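Local coordinates for beta-galactosidase (Bacillus circulans, PDB 4MAD), which probably hydrolyses terminal non-reducing beta-D-galactose residues of beta-D-galactosides, as a family 35 glycoside hydrolase, at residues N297-N300 against D305-P308; A299-T304 against V432-G437; L384-Y389 against V456-R461. All coordinates share one frame; numbering follows the deposited sequence.

Contact 1 (N297-N300 against D305-P308)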
# COMPACT_ATOMS: atom_id res chain seq x y z
N ASN A 297 0.91 -2.20 -3.09
CA ASN A 297 -0.45 -2.44 -2.68
C ASN A 297 -0.58 -3.58 -1.68
O ASN A 297 0.13 -4.51 -1.76
CB ASN A 297 -1.30 -2.80 -3.84
CG ASN A 297 -0.99 -4.17 -4.36
OD1 ASN A 297 -1.67 -5.11 -4.05
ND2 ASN A 297 -0.01 -4.26 -5.17
N GLY A 298 -1.55 -3.46 -0.80
CA GLY A 298 -1.92 -4.50 0.12
C GLY A 298 -2.98 -5.47 -0.39
O GLY A 298 -3.27 -5.48 -1.51
N ALA A 299 -3.53 -6.28 0.50
CA ALA A 299 -4.59 -7.22 0.20
C ALA A 299 -5.36 -7.60 1.44
O ALA A 299 -4.96 -7.33 2.50
CB ALA A 299 -4.07 -8.44 -0.44
N ASN A 300 -6.48 -8.25 1.21
CA ASN A 300 -7.31 -8.78 2.25
C ASN A 300 -7.63 -10.22 1.92
O ASN A 300 -7.31 -10.70 0.88
CB ASN A 300 -8.59 -7.99 2.43
CG ASN A 300 -8.35 -6.62 3.00
OD1 ASN A 300 -8.18 -6.46 4.15
ND2 ASN A 300 -8.28 -5.68 2.15
N ASP A 305 -11.60 -16.11 0.01
CA ASP A 305 -10.83 -15.55 -1.08
C ASP A 305 -9.81 -14.48 -0.67
O ASP A 305 -10.02 -13.77 0.21
CB ASP A 305 -11.74 -14.83 -2.05
CG ASP A 305 -12.67 -15.77 -2.80
OD1 ASP A 305 -12.28 -16.91 -3.05
OD2 ASP A 305 -13.76 -15.35 -3.14
N TYR A 306 -8.71 -14.46 -1.39
CA TYR A 306 -7.65 -13.49 -1.34
C TYR A 306 -8.09 -12.32 -2.23
O TYR A 306 -8.57 -12.54 -3.30
CB TYR A 306 -6.34 -14.10 -1.85
CG TYR A 306 -5.29 -13.09 -2.22
CD1 TYR A 306 -4.49 -12.50 -1.27
CD2 TYR A 306 -5.11 -12.69 -3.50
CE1 TYR A 306 -3.57 -11.56 -1.59
CE2 TYR A 306 -4.18 -11.75 -3.83
CZ TYR A 306 -3.41 -11.17 -2.87
OH TYR A 306 -2.49 -10.23 -3.16
N GLN A 307 -7.97 -11.10 -1.75
CA GLN A 307 -8.48 -9.93 -2.46
C GLN A 307 -7.45 -8.81 -2.53
O GLN A 307 -7.17 -8.19 -1.58
CB GLN A 307 -9.74 -9.42 -1.77
CG GLN A 307 -10.73 -10.43 -1.36
CD GLN A 307 -11.75 -9.92 -0.33
OE1 GLN A 307 -11.41 -9.55 0.75
NE2 GLN A 307 -12.98 -9.93 -0.70
N PRO A 308 -6.89 -8.61 -3.68
CA PRO A 308 -5.79 -7.68 -3.82
C PRO A 308 -6.34 -6.28 -3.99
O PRO A 308 -7.27 -6.10 -4.71
CB PRO A 308 -5.08 -8.18 -5.07
CG PRO A 308 -6.09 -8.88 -5.78
CD PRO A 308 -6.97 -9.50 -4.82
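The carbonyl oxygen of Asn300 is met from two positions on the facing chain. Gln307 N donates to Asn300 O at 2.7 Å, and Tyr306 CA adds a C-H...O contact to the same oxygen at 3.6 Å. The return bond, from Asn300 N to Gln307 O at 2.9 Å, is nearly straight (166° at the hydrogen), so Asn300 and Gln307 form an antiparallel hydrogen-bonded pair. One step along, Ala299 and Pro308 make the non-hydrogen-bonded pair, a place where the missing N-H of proline costs the strand pairing nothing. This is a two-stranded beta hairpin, strands 299-301 and 306-308, set in the long excursion that follows the last strand of the family's (beta/alpha)8 barrel. Its two faces differ. Asn300 and Gln307 share one, where the extended Gln307 chain carries OE1 to 3.6 Å from Asn300 CB. This is the face near the pocket: the Asn300 side chain is about 4 Å from a bound 2-(2-methoxyethoxy)ethanol and about 9 Å from the side chain of Glu171, the predicted proton donor. On the Ala299 side the packing is apolar and close. Tyr306 has CG anti to its backbone N (chi1 163°), which lays the ring along its own strand toward Pro308; Ala299 CB then meets it obliquely, 3.4 Å from CE1, while Pro308 N stands above one ring face, offset toward the rim. The phenol is committed further on, since Tyr306 OH is hydrogen-bonded to the carbonyl of Gly460. Backbone hydrogen bonds between Gly298 and Glu112 and between Pro308 and Trp256 fasten the hairpin to other loops of the catalytic domain.

Contact 2 (A299-T304 against V432-G437)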
# COMPACT_ATOMS: atom_id res chain seq x y z
N ALA A 299 -3.53 -6.28 0.50
CA ALA A 299 -4.59 -7.22 0.20
C ALA A 299 -5.36 -7.60 1.44
O ALA A 299 -4.96 -7.33 2.50
CB ALA A 299 -4.07 -8.44 -0.44
N ASN A 300 -6.48 -8.25 1.21
CA ASN A 300 -7.31 -8.78 2.25
C ASN A 300 -7.63 -10.22 1.92
O ASN A 300 -7.31 -10.70 0.88
CB ASN A 300 -8.59 -7.99 2.43
CG ASN A 300 -8.35 -6.62 3.00
OD1 ASN A 300 -8.18 -6.46 4.15
ND2 ASN A 300 -8.28 -5.68 2.15
N HIS A 301 -8.19 -10.89 2.89
CA HIS A 301 -8.64 -12.25 2.70
C HIS A 301 -9.96 -12.38 3.45
O HIS A 301 -10.00 -12.12 4.58
CB HIS A 301 -7.59 -13.22 3.26
CG HIS A 301 -7.70 -14.60 2.74
ND1 HIS A 301 -8.80 -15.38 2.98
CD2 HIS A 301 -6.89 -15.33 1.96
CE1 HIS A 301 -8.64 -16.55 2.39
NE2 HIS A 301 -7.49 -16.54 1.77
N ASN A 302 -11.03 -12.82 2.83
CA ASN A 302 -12.21 -13.01 3.61
C ASN A 302 -12.18 -14.46 4.09
O ASN A 302 -11.15 -15.03 4.18
CB ASN A 302 -13.49 -12.58 2.92
CG ASN A 302 -13.72 -13.24 1.62
OD1 ASN A 302 -14.52 -12.80 0.82
ND2 ASN A 302 -13.01 -14.29 1.38
N GLU A 303 -13.20 -15.00 4.42
CA GLU A 303 -12.87 -16.37 4.83
C GLU A 303 -12.57 -17.31 3.66
O GLU A 303 -12.10 -18.39 3.85
CB GLU A 303 -14.01 -16.95 5.67
CG GLU A 303 -14.22 -16.24 7.00
CD GLU A 303 -12.98 -16.25 7.87
OE1 GLU A 303 -12.29 -17.29 7.90
OE2 GLU A 303 -12.69 -15.22 8.52
N THR A 304 -12.85 -16.98 2.49
CA THR A 304 -12.69 -17.83 1.36
C THR A 304 -11.61 -17.39 0.36
O THR A 304 -10.85 -18.20 -0.07
CB THR A 304 -14.02 -18.02 0.64
OG1 THR A 304 -13.79 -18.62 -0.62
CG2 THR A 304 -14.72 -16.77 0.41
N VAL A 432 -2.67 -21.03 -12.82
CA VAL A 432 -3.13 -21.40 -11.51
C VAL A 432 -3.36 -20.14 -10.66
O VAL A 432 -2.62 -19.22 -10.72
CB VAL A 432 -2.13 -22.31 -10.81
CG1 VAL A 432 -2.13 -23.69 -11.44
CG2 VAL A 432 -0.79 -21.76 -10.87
N GLU A 433 -4.40 -20.18 -9.86
CA GLU A 433 -4.83 -19.05 -9.09
C GLU A 433 -5.05 -19.45 -7.64
O GLU A 433 -5.44 -20.53 -7.35
CB GLU A 433 -6.12 -18.50 -9.67
CG GLU A 433 -5.97 -17.94 -11.06
CD GLU A 433 -7.01 -16.87 -11.40
OE1 GLU A 433 -8.09 -17.28 -11.77
OE2 GLU A 433 -6.74 -15.65 -11.32
N ARG A 434 -4.81 -18.51 -6.75
CA ARG A 434 -4.94 -18.78 -5.33
C ARG A 434 -6.34 -19.18 -4.93
O ARG A 434 -6.53 -19.98 -4.08
CB ARG A 434 -4.51 -17.57 -4.50
CG ARG A 434 -4.55 -17.73 -3.04
CD ARG A 434 -3.65 -16.78 -2.33
NE ARG A 434 -3.78 -16.86 -0.90
CZ ARG A 434 -2.99 -16.25 -0.06
NH1 ARG A 434 -2.03 -15.48 -0.49
NH2 ARG A 434 -3.17 -16.38 1.23
N ASN A 435 -7.33 -18.55 -5.51
CA ASN A 435 -8.71 -18.72 -5.12
C ASN A 435 -9.30 -19.88 -5.85
O ASN A 435 -9.42 -19.91 -7.04
CB ASN A 435 -9.53 -17.46 -5.31
CG ASN A 435 -9.02 -16.31 -4.48
OD1 ASN A 435 -9.16 -15.16 -4.87
ND2 ASN A 435 -8.43 -16.62 -3.39
N ARG A 436 -9.64 -20.85 -5.07
CA ARG A 436 -9.05 -22.14 -5.08
C ARG A 436 -9.90 -23.16 -5.82
O ARG A 436 -10.97 -22.87 -6.32
CB ARG A 436 -8.63 -22.57 -3.67
CG ARG A 436 -8.73 -21.43 -2.57
CD ARG A 436 -8.05 -21.75 -1.22
NE ARG A 436 -7.32 -23.03 -1.23
CZ ARG A 436 -6.40 -23.40 -0.35
NH1 ARG A 436 -6.08 -22.60 0.64
NH2 ARG A 436 -5.79 -24.56 -0.47
N GLY A 437 -9.37 -24.36 -5.92
CA GLY A 437 -9.76 -25.30 -6.94
C GLY A 437 -8.97 -24.93 -8.18
O GLY A 437 -8.82 -25.66 -9.13
O HOH W 1 -6.25 -18.25 0.13
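His301 and Arg434 both set CG opposite the backbone N (chi1 -160° and -178°), and the arginine chain then runs extended as far as NE, so that the imidazole and the guanidinium approach one another between the end of strand 299-301 and the loop after strand 427-433. They do not pack flat. The two planes are 56° apart, and the direct approach is a loose one, His301 CD2 to Arg434 NH2 at 3.9 Å. What joins them is a water lying in both planes, at the edge of each group: it stands 2.7 Å from His301 NE2 and accepts a hydrogen bond from Arg434 NE at 3.0 Å. The other ring nitrogen fixes the rotation of the imidazole, because His301 ND1 donates to Asn302 O at 2.7 Å, almost within the ring plane. The guanidinium is itself held by salt bridges from NH1 to Asp418 and Asp470. In this small surface contact, 123 Å² in all, the water is the bridge between His301 of the catalytic domain and Arg434 of the first all-beta domain. The turn of hairpin 299-301/306-308 faces the loop leaving strand 427-433, an outermost strand of a six-stranded antiparallel sheet; Phe467 meets the ring of His301, while Arg434 rests on His417 of strand 409-417.

Contact 3 (L384-Y389 against V456-R461)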
# COMPACT_ATOMS: atom_id res chain seq x y z
N LEU A 384 11.05 -22.82 -2.98
CA LEU A 384 10.84 -22.02 -1.78
C LEU A 384 10.03 -20.75 -2.11
O LEU A 384 10.00 -20.34 -3.20
CB LEU A 384 12.17 -21.62 -1.18
CG LEU A 384 13.18 -22.72 -0.88
CD1 LEU A 384 14.48 -22.18 -0.42
CD2 LEU A 384 12.62 -23.67 0.10
N PRO A 385 9.39 -20.15 -1.14
CA PRO A 385 8.67 -18.91 -1.43
C PRO A 385 9.68 -17.78 -1.66
O PRO A 385 10.78 -17.88 -1.26
CB PRO A 385 7.87 -18.67 -0.18
CG PRO A 385 8.58 -19.41 0.85
CD PRO A 385 9.24 -20.53 0.25
N MET A 386 9.28 -16.70 -2.32
CA MET A 386 10.23 -15.74 -2.85
C MET A 386 11.07 -15.06 -1.78
O MET A 386 12.12 -14.62 -2.02
CB MET A 386 9.53 -14.70 -3.74
CG MET A 386 8.65 -13.82 -3.01
SD MET A 386 8.12 -12.46 -4.08
CE MET A 386 7.44 -13.29 -5.45
N GLU A 387 10.54 -14.96 -0.59
CA GLU A 387 11.25 -14.31 0.49
C GLU A 387 12.57 -15.05 0.81
O GLU A 387 13.52 -14.47 1.26
CB GLU A 387 10.38 -14.24 1.72
CG GLU A 387 9.13 -13.47 1.54
CD GLU A 387 7.96 -14.28 1.05
OE1 GLU A 387 8.14 -15.46 0.93
OE2 GLU A 387 6.88 -13.73 0.81
N LYS A 388 12.54 -16.34 0.61
CA LYS A 388 13.71 -17.20 0.88
C LYS A 388 14.83 -16.99 -0.12
O LYS A 388 15.92 -17.46 0.09
CB LYS A 388 13.34 -18.68 0.95
CG LYS A 388 12.46 -19.02 2.07
CD LYS A 388 13.15 -19.21 3.31
CE LYS A 388 14.05 -20.40 3.30
NZ LYS A 388 14.87 -20.53 4.55
N TYR A 389 14.49 -16.39 -1.24
CA TYR A 389 15.44 -16.10 -2.27
C TYR A 389 15.86 -14.62 -2.17
O TYR A 389 16.52 -14.16 -2.99
CB TYR A 389 14.90 -16.44 -3.64
CG TYR A 389 14.51 -17.89 -3.85
CD1 TYR A 389 15.45 -18.88 -3.80
CD2 TYR A 389 13.24 -18.25 -4.10
CE1 TYR A 389 15.12 -20.17 -3.98
CE2 TYR A 389 12.90 -19.53 -4.29
CZ TYR A 389 13.87 -20.51 -4.23
OH TYR A 389 13.58 -21.83 -4.40
N VAL A 456 5.24 -16.69 -11.41
CA VAL A 456 4.39 -16.41 -10.29
C VAL A 456 4.38 -14.91 -9.97
O VAL A 456 5.40 -14.30 -9.99
CB VAL A 456 4.77 -17.21 -9.05
CG1 VAL A 456 3.83 -16.88 -7.95
CG2 VAL A 456 4.77 -18.66 -9.34
N GLU A 457 3.19 -14.39 -9.71
CA GLU A 457 3.04 -13.03 -9.31
C GLU A 457 2.66 -12.95 -7.84
O GLU A 457 1.73 -13.56 -7.44
CB GLU A 457 1.97 -12.30 -10.11
CG GLU A 457 1.96 -10.84 -9.86
CD GLU A 457 0.87 -10.08 -10.67
OE1 GLU A 457 0.12 -10.70 -11.39
OE2 GLU A 457 0.80 -8.87 -10.56
N ASN A 458 3.40 -12.16 -7.08
CA ASN A 458 3.05 -11.74 -5.74
C ASN A 458 2.14 -10.55 -5.99
O ASN A 458 2.60 -9.52 -6.36
CB ASN A 458 4.27 -11.18 -4.98
CG ASN A 458 3.93 -10.41 -3.70
OD1 ASN A 458 2.83 -10.17 -3.38
ND2 ASN A 458 4.93 -9.96 -3.03
N MET A 459 0.86 -10.73 -5.77
CA MET A 459 -0.15 -9.72 -6.05
C MET A 459 -0.39 -8.74 -4.90
O MET A 459 -1.27 -7.95 -4.95
CB MET A 459 -1.45 -10.40 -6.47
CG MET A 459 -1.35 -11.23 -7.69
SD MET A 459 -2.88 -12.04 -8.13
CE MET A 459 -3.76 -10.71 -8.77
N GLY A 460 0.42 -8.90 -3.87
CA GLY A 460 0.39 -8.15 -2.65
C GLY A 460 0.11 -8.86 -1.34
O GLY A 460 -0.81 -9.59 -1.26
N ARG A 461 0.98 -8.63 -0.37
CA ARG A 461 0.86 -9.29 0.90
C ARG A 461 -0.29 -8.75 1.71
O ARG A 461 -0.43 -7.60 1.84
CB ARG A 461 2.16 -9.25 1.72
CG ARG A 461 3.30 -10.05 1.16
CD ARG A 461 4.47 -10.33 2.11
NE ARG A 461 5.51 -11.07 1.42
CZ ARG A 461 6.28 -10.52 0.53
NH1 ARG A 461 6.17 -9.23 0.28
NH2 ARG A 461 7.17 -11.22 -0.09
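Glu387 and Arg461 reach toward each other from opposite directions and make the tight half of this contact. Arg461 presents its side, NE and NH2 together, to a single oxygen: Glu387 OE2 lies 2.7 Å from Arg461 NH2 and 3.1 Å from Arg461 NE, practically in the guanidinium plane. The carboxylate does not match that plane but is turned 63° from it, and both nitrogens come from the anti side of OE2, NE using the anti lone pair itself. A bend in the glutamate chain (chi2 89°) delivers the oxygen there. Beside this salt bridge the packing is looser. Met386 crosses Asn458 at about a right angle, its methyl CE 3.8 Å from Asn458 CB, and its CG stays 4.2 Å from Arg461 NH2. The nearest CA atoms, those of Met386 and Asn458, are 8.7 Å apart, so side chains alone span the distance. Each partner springs from a compact turn: Met386 and Glu387 from the 3-10 segment 386-389, whose Lys388 is on the exposed side, and Arg461 from just beyond an Asx turn in which Asn458 OD1 accepts from Gly460 N at 2.8 Å. Glu387 OE2 takes a third donor, the backbone N of Lys472, while Arg461 NH1 pairs with Glu114 and NH2 also reaches Ala392 O. Buried together, Glu387 and Arg461 should each favour the charged form of the other, and through Glu114 the same guanidinium also reaches the catalytic domain.

How the contacts relate
Followed from the N terminus, the chain first closes contact 1, a short hairpin within the family 35 catalytic region. Contact 2 departs from the first strand and turn of that same hairpin and closes only after 127 further residues, at the end of strand 427-433; the second strand of contact 1 therefore falls inside its loop. Contact 3 opens within that loop, at 384-389, and closes beyond it at 456-461, so contacts 2 and 3 cross, whereas contacts 1 and 3 follow in series. Spatially the three adjoin: Tyr306 packs on Arg434, and Ala299 lies against Gly460. Together they join a barrel-domain hairpin to the edge and interior of the six-stranded sheet.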